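Local structure of enoyl-CoA hydratase (Geobacillus kaustophilus, 2PPY) at residues D95-S100 with A120-L125; I219-E224 with I231-E236; V55-S60 with E195-Y200. The protein probably catalyses the hydration of 2-enoyl-CoA thioesters to 3-hydroxyacyl-CoA, the second step of fatty acid beta-oxidation. All coordinates share one frame; numbering follows the deposited sequence.

In the fold
Following the chain from the N terminus, strand 55-60 of the central sheet comes first, and interaction 3 closes its long loop only when helix 193-205 packs on that strand. Nested inside this loop is interaction 1, where the end of helix 80-99 meets the turn leading from helix 115-121 into strand 125-129. Interaction 2 opens afterwards, in series, and joins the successive helices 209-222 and 227-242. Interactions 1 and 2 touch: ND2 of N221 lies 3.2 Å from O of A98, a probable though weak hydrogen bond, and M220 packs on A98 and D124. L125 meets Y200, linking interactions 1 and 3, whereas interactions 2 and 3 stay about 10 Å apart at their nearest atoms.

Interaction 1: residues D95-S100 with A120-L125; sequences DKIARS and ALACDL
I97 lies with one flank of its side chain over the backbone carbonyl of A122. With CG1 beside the backbone N (chi1 -63°), CG2 of I97 is anti to that nitrogen and comes to 3.4 Å from A122 O. The other branch reaches along the turn: I97 CD1 touches A122 CB at 4.3 Å and C123 SG, also at 4.3 Å. A branched, wholly apolar residue suits this place, since its two arms cover carbonyl, alanine methyl and cysteine together, while the small A122 lets the turn come close. The contact seats the last turn of helix 80-99 against the link from helix 115-121 to strand 125-129, in the core of the crotonase fold; in relatives a backbone N-H at the start of the helix corresponding to 115-121 contributes to the oxyanion hole. A122 O is not left to the isoleucine alone. A water donates to A122 O at 3.0 Å and accepts a weak bond from A98 N, bridging the two backbones. D124 brings its carboxylate near the helix, OD1 4.5 Å from I97 CG2, while OD2 takes a hydrogen bond from Y104 N and a salt bridge from K216. The same lysine NZ also bonds I97 O, spanning both sides of the contact.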
loop_
_atom_site.group_PDB
_atom_site.type_symbol
_atom_site.label_atom_id
_atom_site.label_comp_id
_atom_site.label_asym_id
_atom_site.label_seq_id
_atom_site.Cartn_x
_atom_site.Cartn_y
_atom_site.Cartn_z
ATOM N N ASP A 95 19.200 4.429 -1.937
ATOM C CA ASP A 95 17.831 4.925 -2.078
ATOM C C ASP A 95 17.761 6.293 -2.763
ATOM O O ASP A 95 16.776 6.605 -3.439
ATOM C CB ASP A 95 17.136 5.040 -0.709
ATOM C CG ASP A 95 17.000 3.706 0.007
ATOM O OD1 ASP A 95 16.928 2.657 -0.666
ATOM O OD2 ASP A 95 16.943 3.714 1.257
ATOM N N LYS A 96 18.796 7.109 -2.578
ATOM C CA LYS A 96 18.834 8.451 -3.158
ATOM C C LYS A 96 18.789 8.511 -4.689
ATOM O O LYS A 96 18.333 9.498 -5.262
ATOM C CB LYS A 96 20.067 9.195 -2.631
ATOM C CG LYS A 96 20.017 9.382 -1.114
ATOM C CD LYS A 96 21.292 9.967 -0.515
ATOM C CE LYS A 96 21.461 11.445 -0.840
ATOM N NZ LYS A 96 22.421 12.089 0.108
ATOM N N ILE A 97 19.248 7.453 -5.348
ATOM C CA ILE A 97 19.263 7.410 -6.808
ATOM C C ILE A 97 17.868 7.512 -7.437
ATOM O O ILE A 97 17.658 8.284 -8.374
ATOM C CB ILE A 97 19.962 6.113 -7.307
ATOM C CG1 ILE A 97 21.425 6.116 -6.856
ATOM C CG2 ILE A 97 19.889 6.024 -8.828
ATOM C CD1 ILE A 97 22.179 4.851 -7.185
ATOM N N ALA A 98 16.916 6.741 -6.925
ATOM C CA ALA A 98 15.558 6.767 -7.455
ATOM C C ALA A 98 14.910 8.142 -7.288
ATOM O O ALA A 98 13.982 8.483 -8.013
ATOM C CB ALA A 98 14.709 5.706 -6.765
ATOM N N ARG A 99 15.402 8.925 -6.333
ATOM C CA ARG A 99 14.854 10.253 -6.085
ATOM C C ARG A 99 15.588 11.353 -6.848
ATOM O O ARG A 99 15.128 12.495 -6.872
ATOM C CB ARG A 99 14.901 10.574 -4.585
ATOM C CG ARG A 99 14.261 9.518 -3.707
ATOM C CD ARG A 99 14.182 9.960 -2.252
ATOM N NE ARG A 99 13.821 8.844 -1.381
ATOM C CZ ARG A 99 14.634 8.305 -0.477
ATOM N NH1 ARG A 99 15.864 8.783 -0.309
ATOM N NH2 ARG A 99 14.224 7.276 0.248
ATOM N N SER A 100 16.724 11.013 -7.458
ATOM C CA SER A 100 17.532 11.986 -8.202
ATOM C C SER A 100 17.010 12.314 -9.605
ATOM O O SER A 100 16.440 11.463 -10.284
ATOM C CB SER A 100 18.977 11.488 -8.306
ATOM O OG SER A 100 19.550 11.317 -7.020
ATOM N N ALA A 120 24.055 -1.884 -8.363
ATOM C CA ALA A 120 23.563 -1.877 -9.735
ATOM C C ALA A 120 22.035 -1.942 -9.793
ATOM O O ALA A 120 21.419 -1.345 -10.677
ATOM C CB ALA A 120 24.165 -3.046 -10.504
ATOM N N LEU A 121 21.432 -2.668 -8.852
ATOM C CA LEU A 121 19.976 -2.797 -8.798
ATOM C C LEU A 121 19.327 -1.466 -8.434
ATOM O O LEU A 121 18.192 -1.192 -8.832
ATOM C CB LEU A 121 19.563 -3.860 -7.770
ATOM C CG LEU A 121 19.779 -5.338 -8.124
ATOM C CD1 LEU A 121 19.538 -6.221 -6.899
ATOM C CD2 LEU A 121 18.839 -5.733 -9.252
ATOM N N ALA A 122 20.055 -0.640 -7.682
ATOM C CA ALA A 122 19.549 0.666 -7.255
ATOM C C ALA A 122 19.601 1.710 -8.375
ATOM O O ALA A 122 18.998 2.773 -8.264
ATOM C CB ALA A 122 20.327 1.158 -6.040
ATOM N N CYS A 123 20.326 1.409 -9.450
ATOM C CA CYS A 123 20.403 2.326 -10.583
ATOM C C CYS A 123 19.159 2.132 -11.454
ATOM O O CYS A 123 18.489 1.104 -11.357
ATOM C CB CYS A 123 21.664 2.057 -11.407
ATOM S SG CYS A 123 23.212 2.381 -10.529
ATOM N N ASP A 124 18.859 3.111 -12.302
ATOM C CA ASP A 124 17.683 3.053 -13.173
ATOM C C ASP A 124 17.799 2.021 -14.294
ATOM O O ASP A 124 16.798 1.429 -14.702
ATOM C CB ASP A 124 17.410 4.436 -13.784
ATOM C CG ASP A 124 17.254 5.519 -12.729
ATOM O OD1 ASP A 124 16.542 5.269 -11.737
ATOM O OD2 ASP A 124 17.831 6.620 -12.886
ATOM N N LEU A 125 19.015 1.814 -14.792
ATOM C CA LEU A 125 19.248 0.860 -15.873
ATOM C C LEU A 125 20.562 0.117 -15.667
ATOM O O LEU A 125 21.457 0.607 -14.988
ATOM C CB LEU A 125 19.295 1.589 -17.220
ATOM C CG LEU A 125 18.078 2.394 -17.680
ATOM C CD1 LEU A 125 18.481 3.340 -18.813
ATOM C CD2 LEU A 125 16.971 1.450 -18.120
HETATM O O HOH W 1 17.533 3.916 -5.964
#

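Interaction 2: residues I219-E224 with I231-E236; sequences IMNGKE and IRYEGE
Van der Waals packing between Y233 and the pair N221-G222 makes up most of this contact. The tyrosine extends from helix 227-242 with CG anti to its own N (chi1 173°), which sends the ring across to the end of helix 209-222. Its CE2 rests 3.8 Å from N221 CB and 3.9 Å from G222 N, both obliquely placed against the ring. At G222 the lack of a side chain lets the backbone lie near the ring, CA 4.1 Å from Y233 CD2, though a CB would still stand 3.8 Å from Y233 CD2.

The polar ends gather at one carbonyl. ND2 of N221 donates to L217 O, one helical turn back, and Y233 OH makes a weak hydrogen bond to the same oxygen; the asparagine amide stands almost upright to the ring, their planes 87° apart. A phenylalanine in place of Y233 would probably lose the weak bond to L217 O and the packing of the hydroxyl on N221 CB.

Charge plays its part beside the pair: K223 NZ bridges to E224 OE2 at 2.7 Å, and K223 makes a cation-pi contact with Y160 of a neighbouring subunit. E234 likewise bonds that subunit, at T151 and G149. Two successive helices tied by a short connection and presented to other subunits are consistent with the C-terminal helical region of the crotonase fold, which in this family takes part in subunit assembly.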
loop_
_atom_site.group_PDB
_atom_site.type_symbol
_atom_site.label_atom_id
_atom_site.label_comp_id
_atom_site.label_asym_id
_atom_site.label_seq_id
_atom_site.Cartn_x
_atom_site.Cartn_y
_atom_site.Cartn_z
ATOM N N ILE A 219 8.215 6.965 -12.796
ATOM C CA ILE A 219 8.228 5.509 -12.721
ATOM C C ILE A 219 8.867 4.915 -11.465
ATOM O O ILE A 219 8.289 4.031 -10.835
ATOM C CB ILE A 219 8.922 4.915 -13.961
ATOM C CG1 ILE A 219 8.165 5.340 -15.225
ATOM C CG2 ILE A 219 8.983 3.392 -13.855
ATOM C CD1 ILE A 219 8.853 4.927 -16.515
HETATM N N MSE A 220 10.047 5.396 -11.095
HETATM C CA MSE A 220 10.732 4.855 -9.927
HETATM C C MSE A 220 10.000 5.090 -8.606
HETATM O O MSE A 220 10.015 4.235 -7.725
HETATM C CB MSE A 220 12.158 5.407 -9.846
HETATM C CG MSE A 220 13.025 5.034 -11.047
HETATM SE SE MSE A 220 12.928 3.140 -11.490
HETATM C CE MSE A 220 13.406 2.416 -9.755
ATOM N N ASN A 221 9.360 6.247 -8.470
ATOM C CA ASN A 221 8.632 6.561 -7.245
ATOM C C ASN A 221 7.148 6.237 -7.383
ATOM O O ASN A 221 6.468 5.979 -6.393
ATOM C CB ASN A 221 8.825 8.038 -6.889
ATOM C CG ASN A 221 10.283 8.379 -6.598
ATOM O OD1 ASN A 221 10.854 7.935 -5.595
ATOM N ND2 ASN A 221 10.893 9.163 -7.478
ATOM N N GLY A 222 6.648 6.244 -8.615
ATOM C CA GLY A 222 5.246 5.939 -8.837
ATOM C C GLY A 222 4.935 4.460 -8.686
ATOM O O GLY A 222 3.797 4.081 -8.411
ATOM N N LYS A 223 5.945 3.610 -8.850
ATOM C CA LYS A 223 5.711 2.179 -8.734
ATOM C C LYS A 223 5.407 1.758 -7.301
ATOM O O LYS A 223 4.936 0.656 -7.069
ATOM C CB LYS A 223 6.904 1.386 -9.290
ATOM C CG LYS A 223 8.196 1.473 -8.504
ATOM C CD LYS A 223 9.278 0.647 -9.196
ATOM C CE LYS A 223 10.495 0.473 -8.316
ATOM N NZ LYS A 223 10.175 -0.375 -7.133
ATOM N N GLU A 224 5.664 2.649 -6.348
ATOM C CA GLU A 224 5.410 2.375 -4.933
ATOM C C GLU A 224 4.008 2.797 -4.512
ATOM O O GLU A 224 3.596 2.539 -3.379
ATOM C CB GLU A 224 6.404 3.131 -4.049
ATOM C CG GLU A 224 7.864 2.843 -4.325
ATOM C CD GLU A 224 8.201 1.379 -4.183
ATOM O OE1 GLU A 224 7.680 0.734 -3.247
ATOM O OE2 GLU A 224 8.999 0.875 -4.998
ATOM N N ILE A 231 -1.070 7.842 -10.909
ATOM C CA ILE A 231 -1.304 8.645 -12.089
ATOM C C ILE A 231 -1.441 10.121 -11.695
ATOM O O ILE A 231 -1.214 11.007 -12.511
ATOM C CB ILE A 231 -2.539 8.124 -12.848
ATOM C CG1 ILE A 231 -2.269 6.673 -13.288
ATOM C CG2 ILE A 231 -2.829 9.010 -14.061
ATOM C CD1 ILE A 231 -3.435 5.972 -13.953
ATOM N N ARG A 232 -1.792 10.388 -10.439
ATOM C CA ARG A 232 -1.894 11.772 -9.981
ATOM C C ARG A 232 -0.467 12.332 -9.884
ATOM O O ARG A 232 -0.210 13.479 -10.244
ATOM C CB ARG A 232 -2.560 11.854 -8.601
ATOM C CG ARG A 232 -3.989 11.317 -8.517
ATOM C CD ARG A 232 -4.994 12.224 -9.213
ATOM N NE ARG A 232 -4.962 12.081 -10.666
ATOM C CZ ARG A 232 -5.392 11.009 -11.319
ATOM N NH1 ARG A 232 -5.323 10.965 -12.646
ATOM N NH2 ARG A 232 -5.895 9.985 -10.645
ATOM N N TYR A 233 0.456 11.512 -9.388
ATOM C CA TYR A 233 1.857 11.910 -9.242
ATOM C C TYR A 233 2.426 12.162 -10.637
ATOM O O TYR A 233 3.171 13.116 -10.869
ATOM C CB TYR A 233 2.627 10.793 -8.525
ATOM C CG TYR A 233 4.131 10.966 -8.443
ATOM C CD1 TYR A 233 4.703 12.062 -7.791
ATOM C CD2 TYR A 233 4.984 10.005 -8.982
ATOM C CE1 TYR A 233 6.090 12.190 -7.677
ATOM C CE2 TYR A 233 6.361 10.122 -8.874
ATOM C CZ TYR A 233 6.909 11.212 -8.222
ATOM O OH TYR A 233 8.277 11.312 -8.119
ATOM N N GLU A 234 2.047 11.293 -11.566
ATOM C CA GLU A 234 2.473 11.395 -12.953
ATOM C C GLU A 234 1.888 12.659 -13.569
ATOM O O GLU A 234 2.522 13.306 -14.403
ATOM C CB GLU A 234 1.987 10.169 -13.723
ATOM C CG GLU A 234 1.851 10.359 -15.228
ATOM C CD GLU A 234 1.115 9.201 -15.883
ATOM O OE1 GLU A 234 1.701 8.101 -15.987
ATOM O OE2 GLU A 234 -0.059 9.394 -16.277
ATOM N N GLY A 235 0.677 13.008 -13.145
ATOM C CA GLY A 235 0.011 14.188 -13.670
ATOM C C GLY A 235 0.654 15.488 -13.235
ATOM O O GLY A 235 0.627 16.468 -13.976
ATOM N N GLU A 236 1.219 15.507 -12.031
ATOM C CA GLU A 236 1.872 16.708 -11.528
ATOM C C GLU A 236 3.212 16.879 -12.230
ATOM O O GLU A 236 3.632 18.002 -12.525
ATOM C CB GLU A 236 2.080 16.625 -10.013
ATOM C CG GLU A 236 0.789 16.576 -9.208
ATOM C CD GLU A 236 -0.245 17.593 -9.684
ATOM O OE1 GLU A 236 0.101 18.786 -9.841
ATOM O OE2 GLU A 236 -1.410 17.193 -9.898
#

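Interaction 3: residues V55-S60 with E195-Y200; sequences VVIVMS and ERTREY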
loop_
_atom_site.group_PDB
_atom_site.type_symbol
_atom_site.label_atom_id
_atom_site.label_comp_id
_atom_site.label_asym_id
_atom_site.label_seq_id
_atom_site.Cartn_x
_atom_site.Cartn_y
_atom_site.Cartn_z
ATOM N N VAL A 55 22.505 12.815 -16.883
ATOM C CA VAL A 55 22.706 11.377 -16.868
ATOM C C VAL A 55 23.956 11.000 -16.085
ATOM O O VAL A 55 24.959 11.712 -16.108
ATOM C CB VAL A 55 22.848 10.811 -18.303
ATOM C CG1 VAL A 55 22.989 9.296 -18.254
ATOM C CG2 VAL A 55 21.644 11.207 -19.144
ATOM N N VAL A 56 23.893 9.875 -15.388
ATOM C CA VAL A 56 25.039 9.410 -14.623
ATOM C C VAL A 56 25.352 7.965 -14.980
ATOM O O VAL A 56 24.476 7.101 -14.938
ATOM C CB VAL A 56 24.793 9.491 -13.107
ATOM C CG1 VAL A 56 26.012 8.949 -12.360
ATOM C CG2 VAL A 56 24.508 10.930 -12.696
ATOM N N ILE A 57 26.599 7.712 -15.357
ATOM C CA ILE A 57 27.018 6.359 -15.683
ATOM C C ILE A 57 27.964 5.884 -14.590
ATOM O O ILE A 57 28.956 6.542 -14.283
ATOM C CB ILE A 57 27.790 6.279 -17.016
ATOM C CG1 ILE A 57 26.940 6.810 -18.166
ATOM C CG2 ILE A 57 28.167 4.828 -17.292
ATOM C CD1 ILE A 57 27.703 6.887 -19.492
ATOM N N VAL A 58 27.660 4.744 -13.994
ATOM C CA VAL A 58 28.535 4.217 -12.969
ATOM C C VAL A 58 29.309 3.071 -13.607
ATOM O O VAL A 58 28.716 2.122 -14.113
ATOM C CB VAL A 58 27.733 3.710 -11.756
ATOM C CG1 VAL A 58 28.681 3.190 -10.681
ATOM C CG2 VAL A 58 26.863 4.839 -11.209
HETATM N N MSE A 59 30.634 3.187 -13.621
HETATM C CA MSE A 59 31.475 2.143 -14.192
HETATM C C MSE A 59 32.680 1.842 -13.316
HETATM O O MSE A 59 32.950 2.551 -12.349
HETATM C CB MSE A 59 31.917 2.506 -15.619
HETATM C CG MSE A 59 32.203 3.974 -15.878
HETATM SE SE MSE A 59 32.859 4.276 -17.696
HETATM C CE MSE A 59 31.201 4.551 -18.636
ATOM N N SER A 60 33.392 0.773 -13.652
ATOM C CA SER A 60 34.554 0.343 -12.887
ATOM C C SER A 60 35.833 0.381 -13.711
ATOM O O SER A 60 35.822 0.053 -14.900
ATOM C CB SER A 60 34.327 -1.083 -12.371
ATOM O OG SER A 60 35.488 -1.608 -11.748
ATOM N N GLU A 195 31.432 2.139 -24.870
ATOM C CA GLU A 195 31.095 2.908 -26.054
ATOM C C GLU A 195 29.583 3.014 -26.237
ATOM O O GLU A 195 29.037 4.111 -26.328
ATOM C CB GLU A 195 31.715 2.247 -27.287
ATOM C CG GLU A 195 31.601 3.054 -28.567
ATOM C CD GLU A 195 32.049 2.268 -29.787
ATOM O OE1 GLU A 195 32.753 1.250 -29.616
ATOM O OE2 GLU A 195 31.706 2.674 -30.918
ATOM N N ARG A 196 28.909 1.872 -26.286
ATOM C CA ARG A 196 27.466 1.863 -26.482
ATOM C C ARG A 196 26.689 2.431 -25.292
ATOM O O ARG A 196 25.620 3.011 -25.470
ATOM C CB ARG A 196 27.006 0.445 -26.829
ATOM C CG ARG A 196 27.703 -0.095 -28.082
ATOM C CD ARG A 196 27.082 -1.379 -28.587
ATOM N NE ARG A 196 25.672 -1.194 -28.909
ATOM C CZ ARG A 196 24.886 -2.153 -29.384
ATOM N NH1 ARG A 196 25.378 -3.367 -29.599
ATOM N NH2 ARG A 196 23.607 -1.903 -29.632
ATOM N N THR A 197 27.224 2.275 -24.083
ATOM C CA THR A 197 26.565 2.827 -22.901
ATOM C C THR A 197 26.615 4.351 -23.010
ATOM O O THR A 197 25.605 5.031 -22.804
ATOM C CB THR A 197 27.273 2.401 -21.592
ATOM O OG1 THR A 197 27.162 0.983 -21.427
ATOM C CG2 THR A 197 26.637 3.096 -20.387
ATOM N N ARG A 198 27.794 4.881 -23.337
ATOM C CA ARG A 198 27.977 6.326 -23.485
ATOM C C ARG A 198 27.121 6.873 -24.618
ATOM O O ARG A 198 26.612 7.992 -24.540
ATOM C CB ARG A 198 29.450 6.657 -23.748
ATOM C CG ARG A 198 30.302 6.681 -22.491
ATOM C CD ARG A 198 31.783 6.575 -22.796
ATOM N NE ARG A 198 32.577 6.644 -21.575
ATOM C CZ ARG A 198 33.798 6.134 -21.442
ATOM N NH1 ARG A 198 34.373 5.509 -22.463
ATOM N NH2 ARG A 198 34.442 6.243 -20.287
ATOM N N GLU A 199 26.969 6.078 -25.673
ATOM C CA GLU A 199 26.163 6.478 -26.821
ATOM C C GLU A 199 24.704 6.625 -26.396
ATOM O O GLU A 199 24.014 7.546 -26.829
ATOM C CB GLU A 199 26.287 5.435 -27.932
ATOM C CG GLU A 199 25.477 5.738 -29.176
ATOM C CD GLU A 199 25.724 4.727 -30.282
ATOM O OE1 GLU A 199 26.888 4.604 -30.719
ATOM O OE2 GLU A 199 24.758 4.056 -30.709
ATOM N N TYR A 200 24.247 5.716 -25.538
ATOM C CA TYR A 200 22.875 5.745 -25.039
ATOM C C TYR A 200 22.688 6.983 -24.177
ATOM O O TYR A 200 21.705 7.709 -24.325
ATOM C CB TYR A 200 22.595 4.478 -24.223
ATOM C CG TYR A 200 21.182 4.339 -23.693
ATOM C CD1 TYR A 200 20.764 5.042 -22.562
ATOM C CD2 TYR A 200 20.276 3.463 -24.295
ATOM C CE1 TYR A 200 19.476 4.870 -22.034
ATOM C CE2 TYR A 200 18.986 3.285 -23.778
ATOM C CZ TYR A 200 18.596 3.990 -22.645
ATOM O OH TYR A 200 17.339 3.798 -22.109
#
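The guanidinium of R198 is held at NE by a salt bridge to E21, on strand 19-24, and lies across the end of M59. NH2 of R198 lies 3.6 Å from M59 SE, with the selenium placed obliquely to the guanidinium plane, and the terminal CE of M59 sits 3.9 Å from R198 NE. The two side chains cross at about a right angle. M59, modelled as selenomethionine, has CG wedged between the backbone N and the carbonyl carbon (chi1 36°), and a bend at chi3 then brings CE up against R198, a turn that a long, flexible, unbranched side chain can make.

Two residues earlier on the same face of the strand, I57 takes up the apolar part of the contact. Its CD1 meets R198 CG at 4.0 Å, so the arginine's aliphatic portion serves as a hydrophobic surface while its charged end reaches on to E21. I57 CG2 touches T197 CG2 at 3.9 Å, the two side chains sliding past each other in opposite directions. Threonine fits here because its two branches divide the work: the methyl packs on the isoleucine, and OG1, beside the backbone N, bonds back to T193 O.

The segments run nearly antiparallel, their axes 9.8 Å apart at 165°, as helix 193-205 lies on the central crotonase sheet; C107 of the next strand is touched by I57, M59 and T197. With no hydrogen bond passing between strand and helix here, the contact rests largely on van der Waals packing, including the polarisable selenium beside the guanidinium, while T197 OG1 is satisfied by T193 O in its own helix and R198 NE by E21, which probably lowers the cost of placing a threonine and an arginine against the sheet.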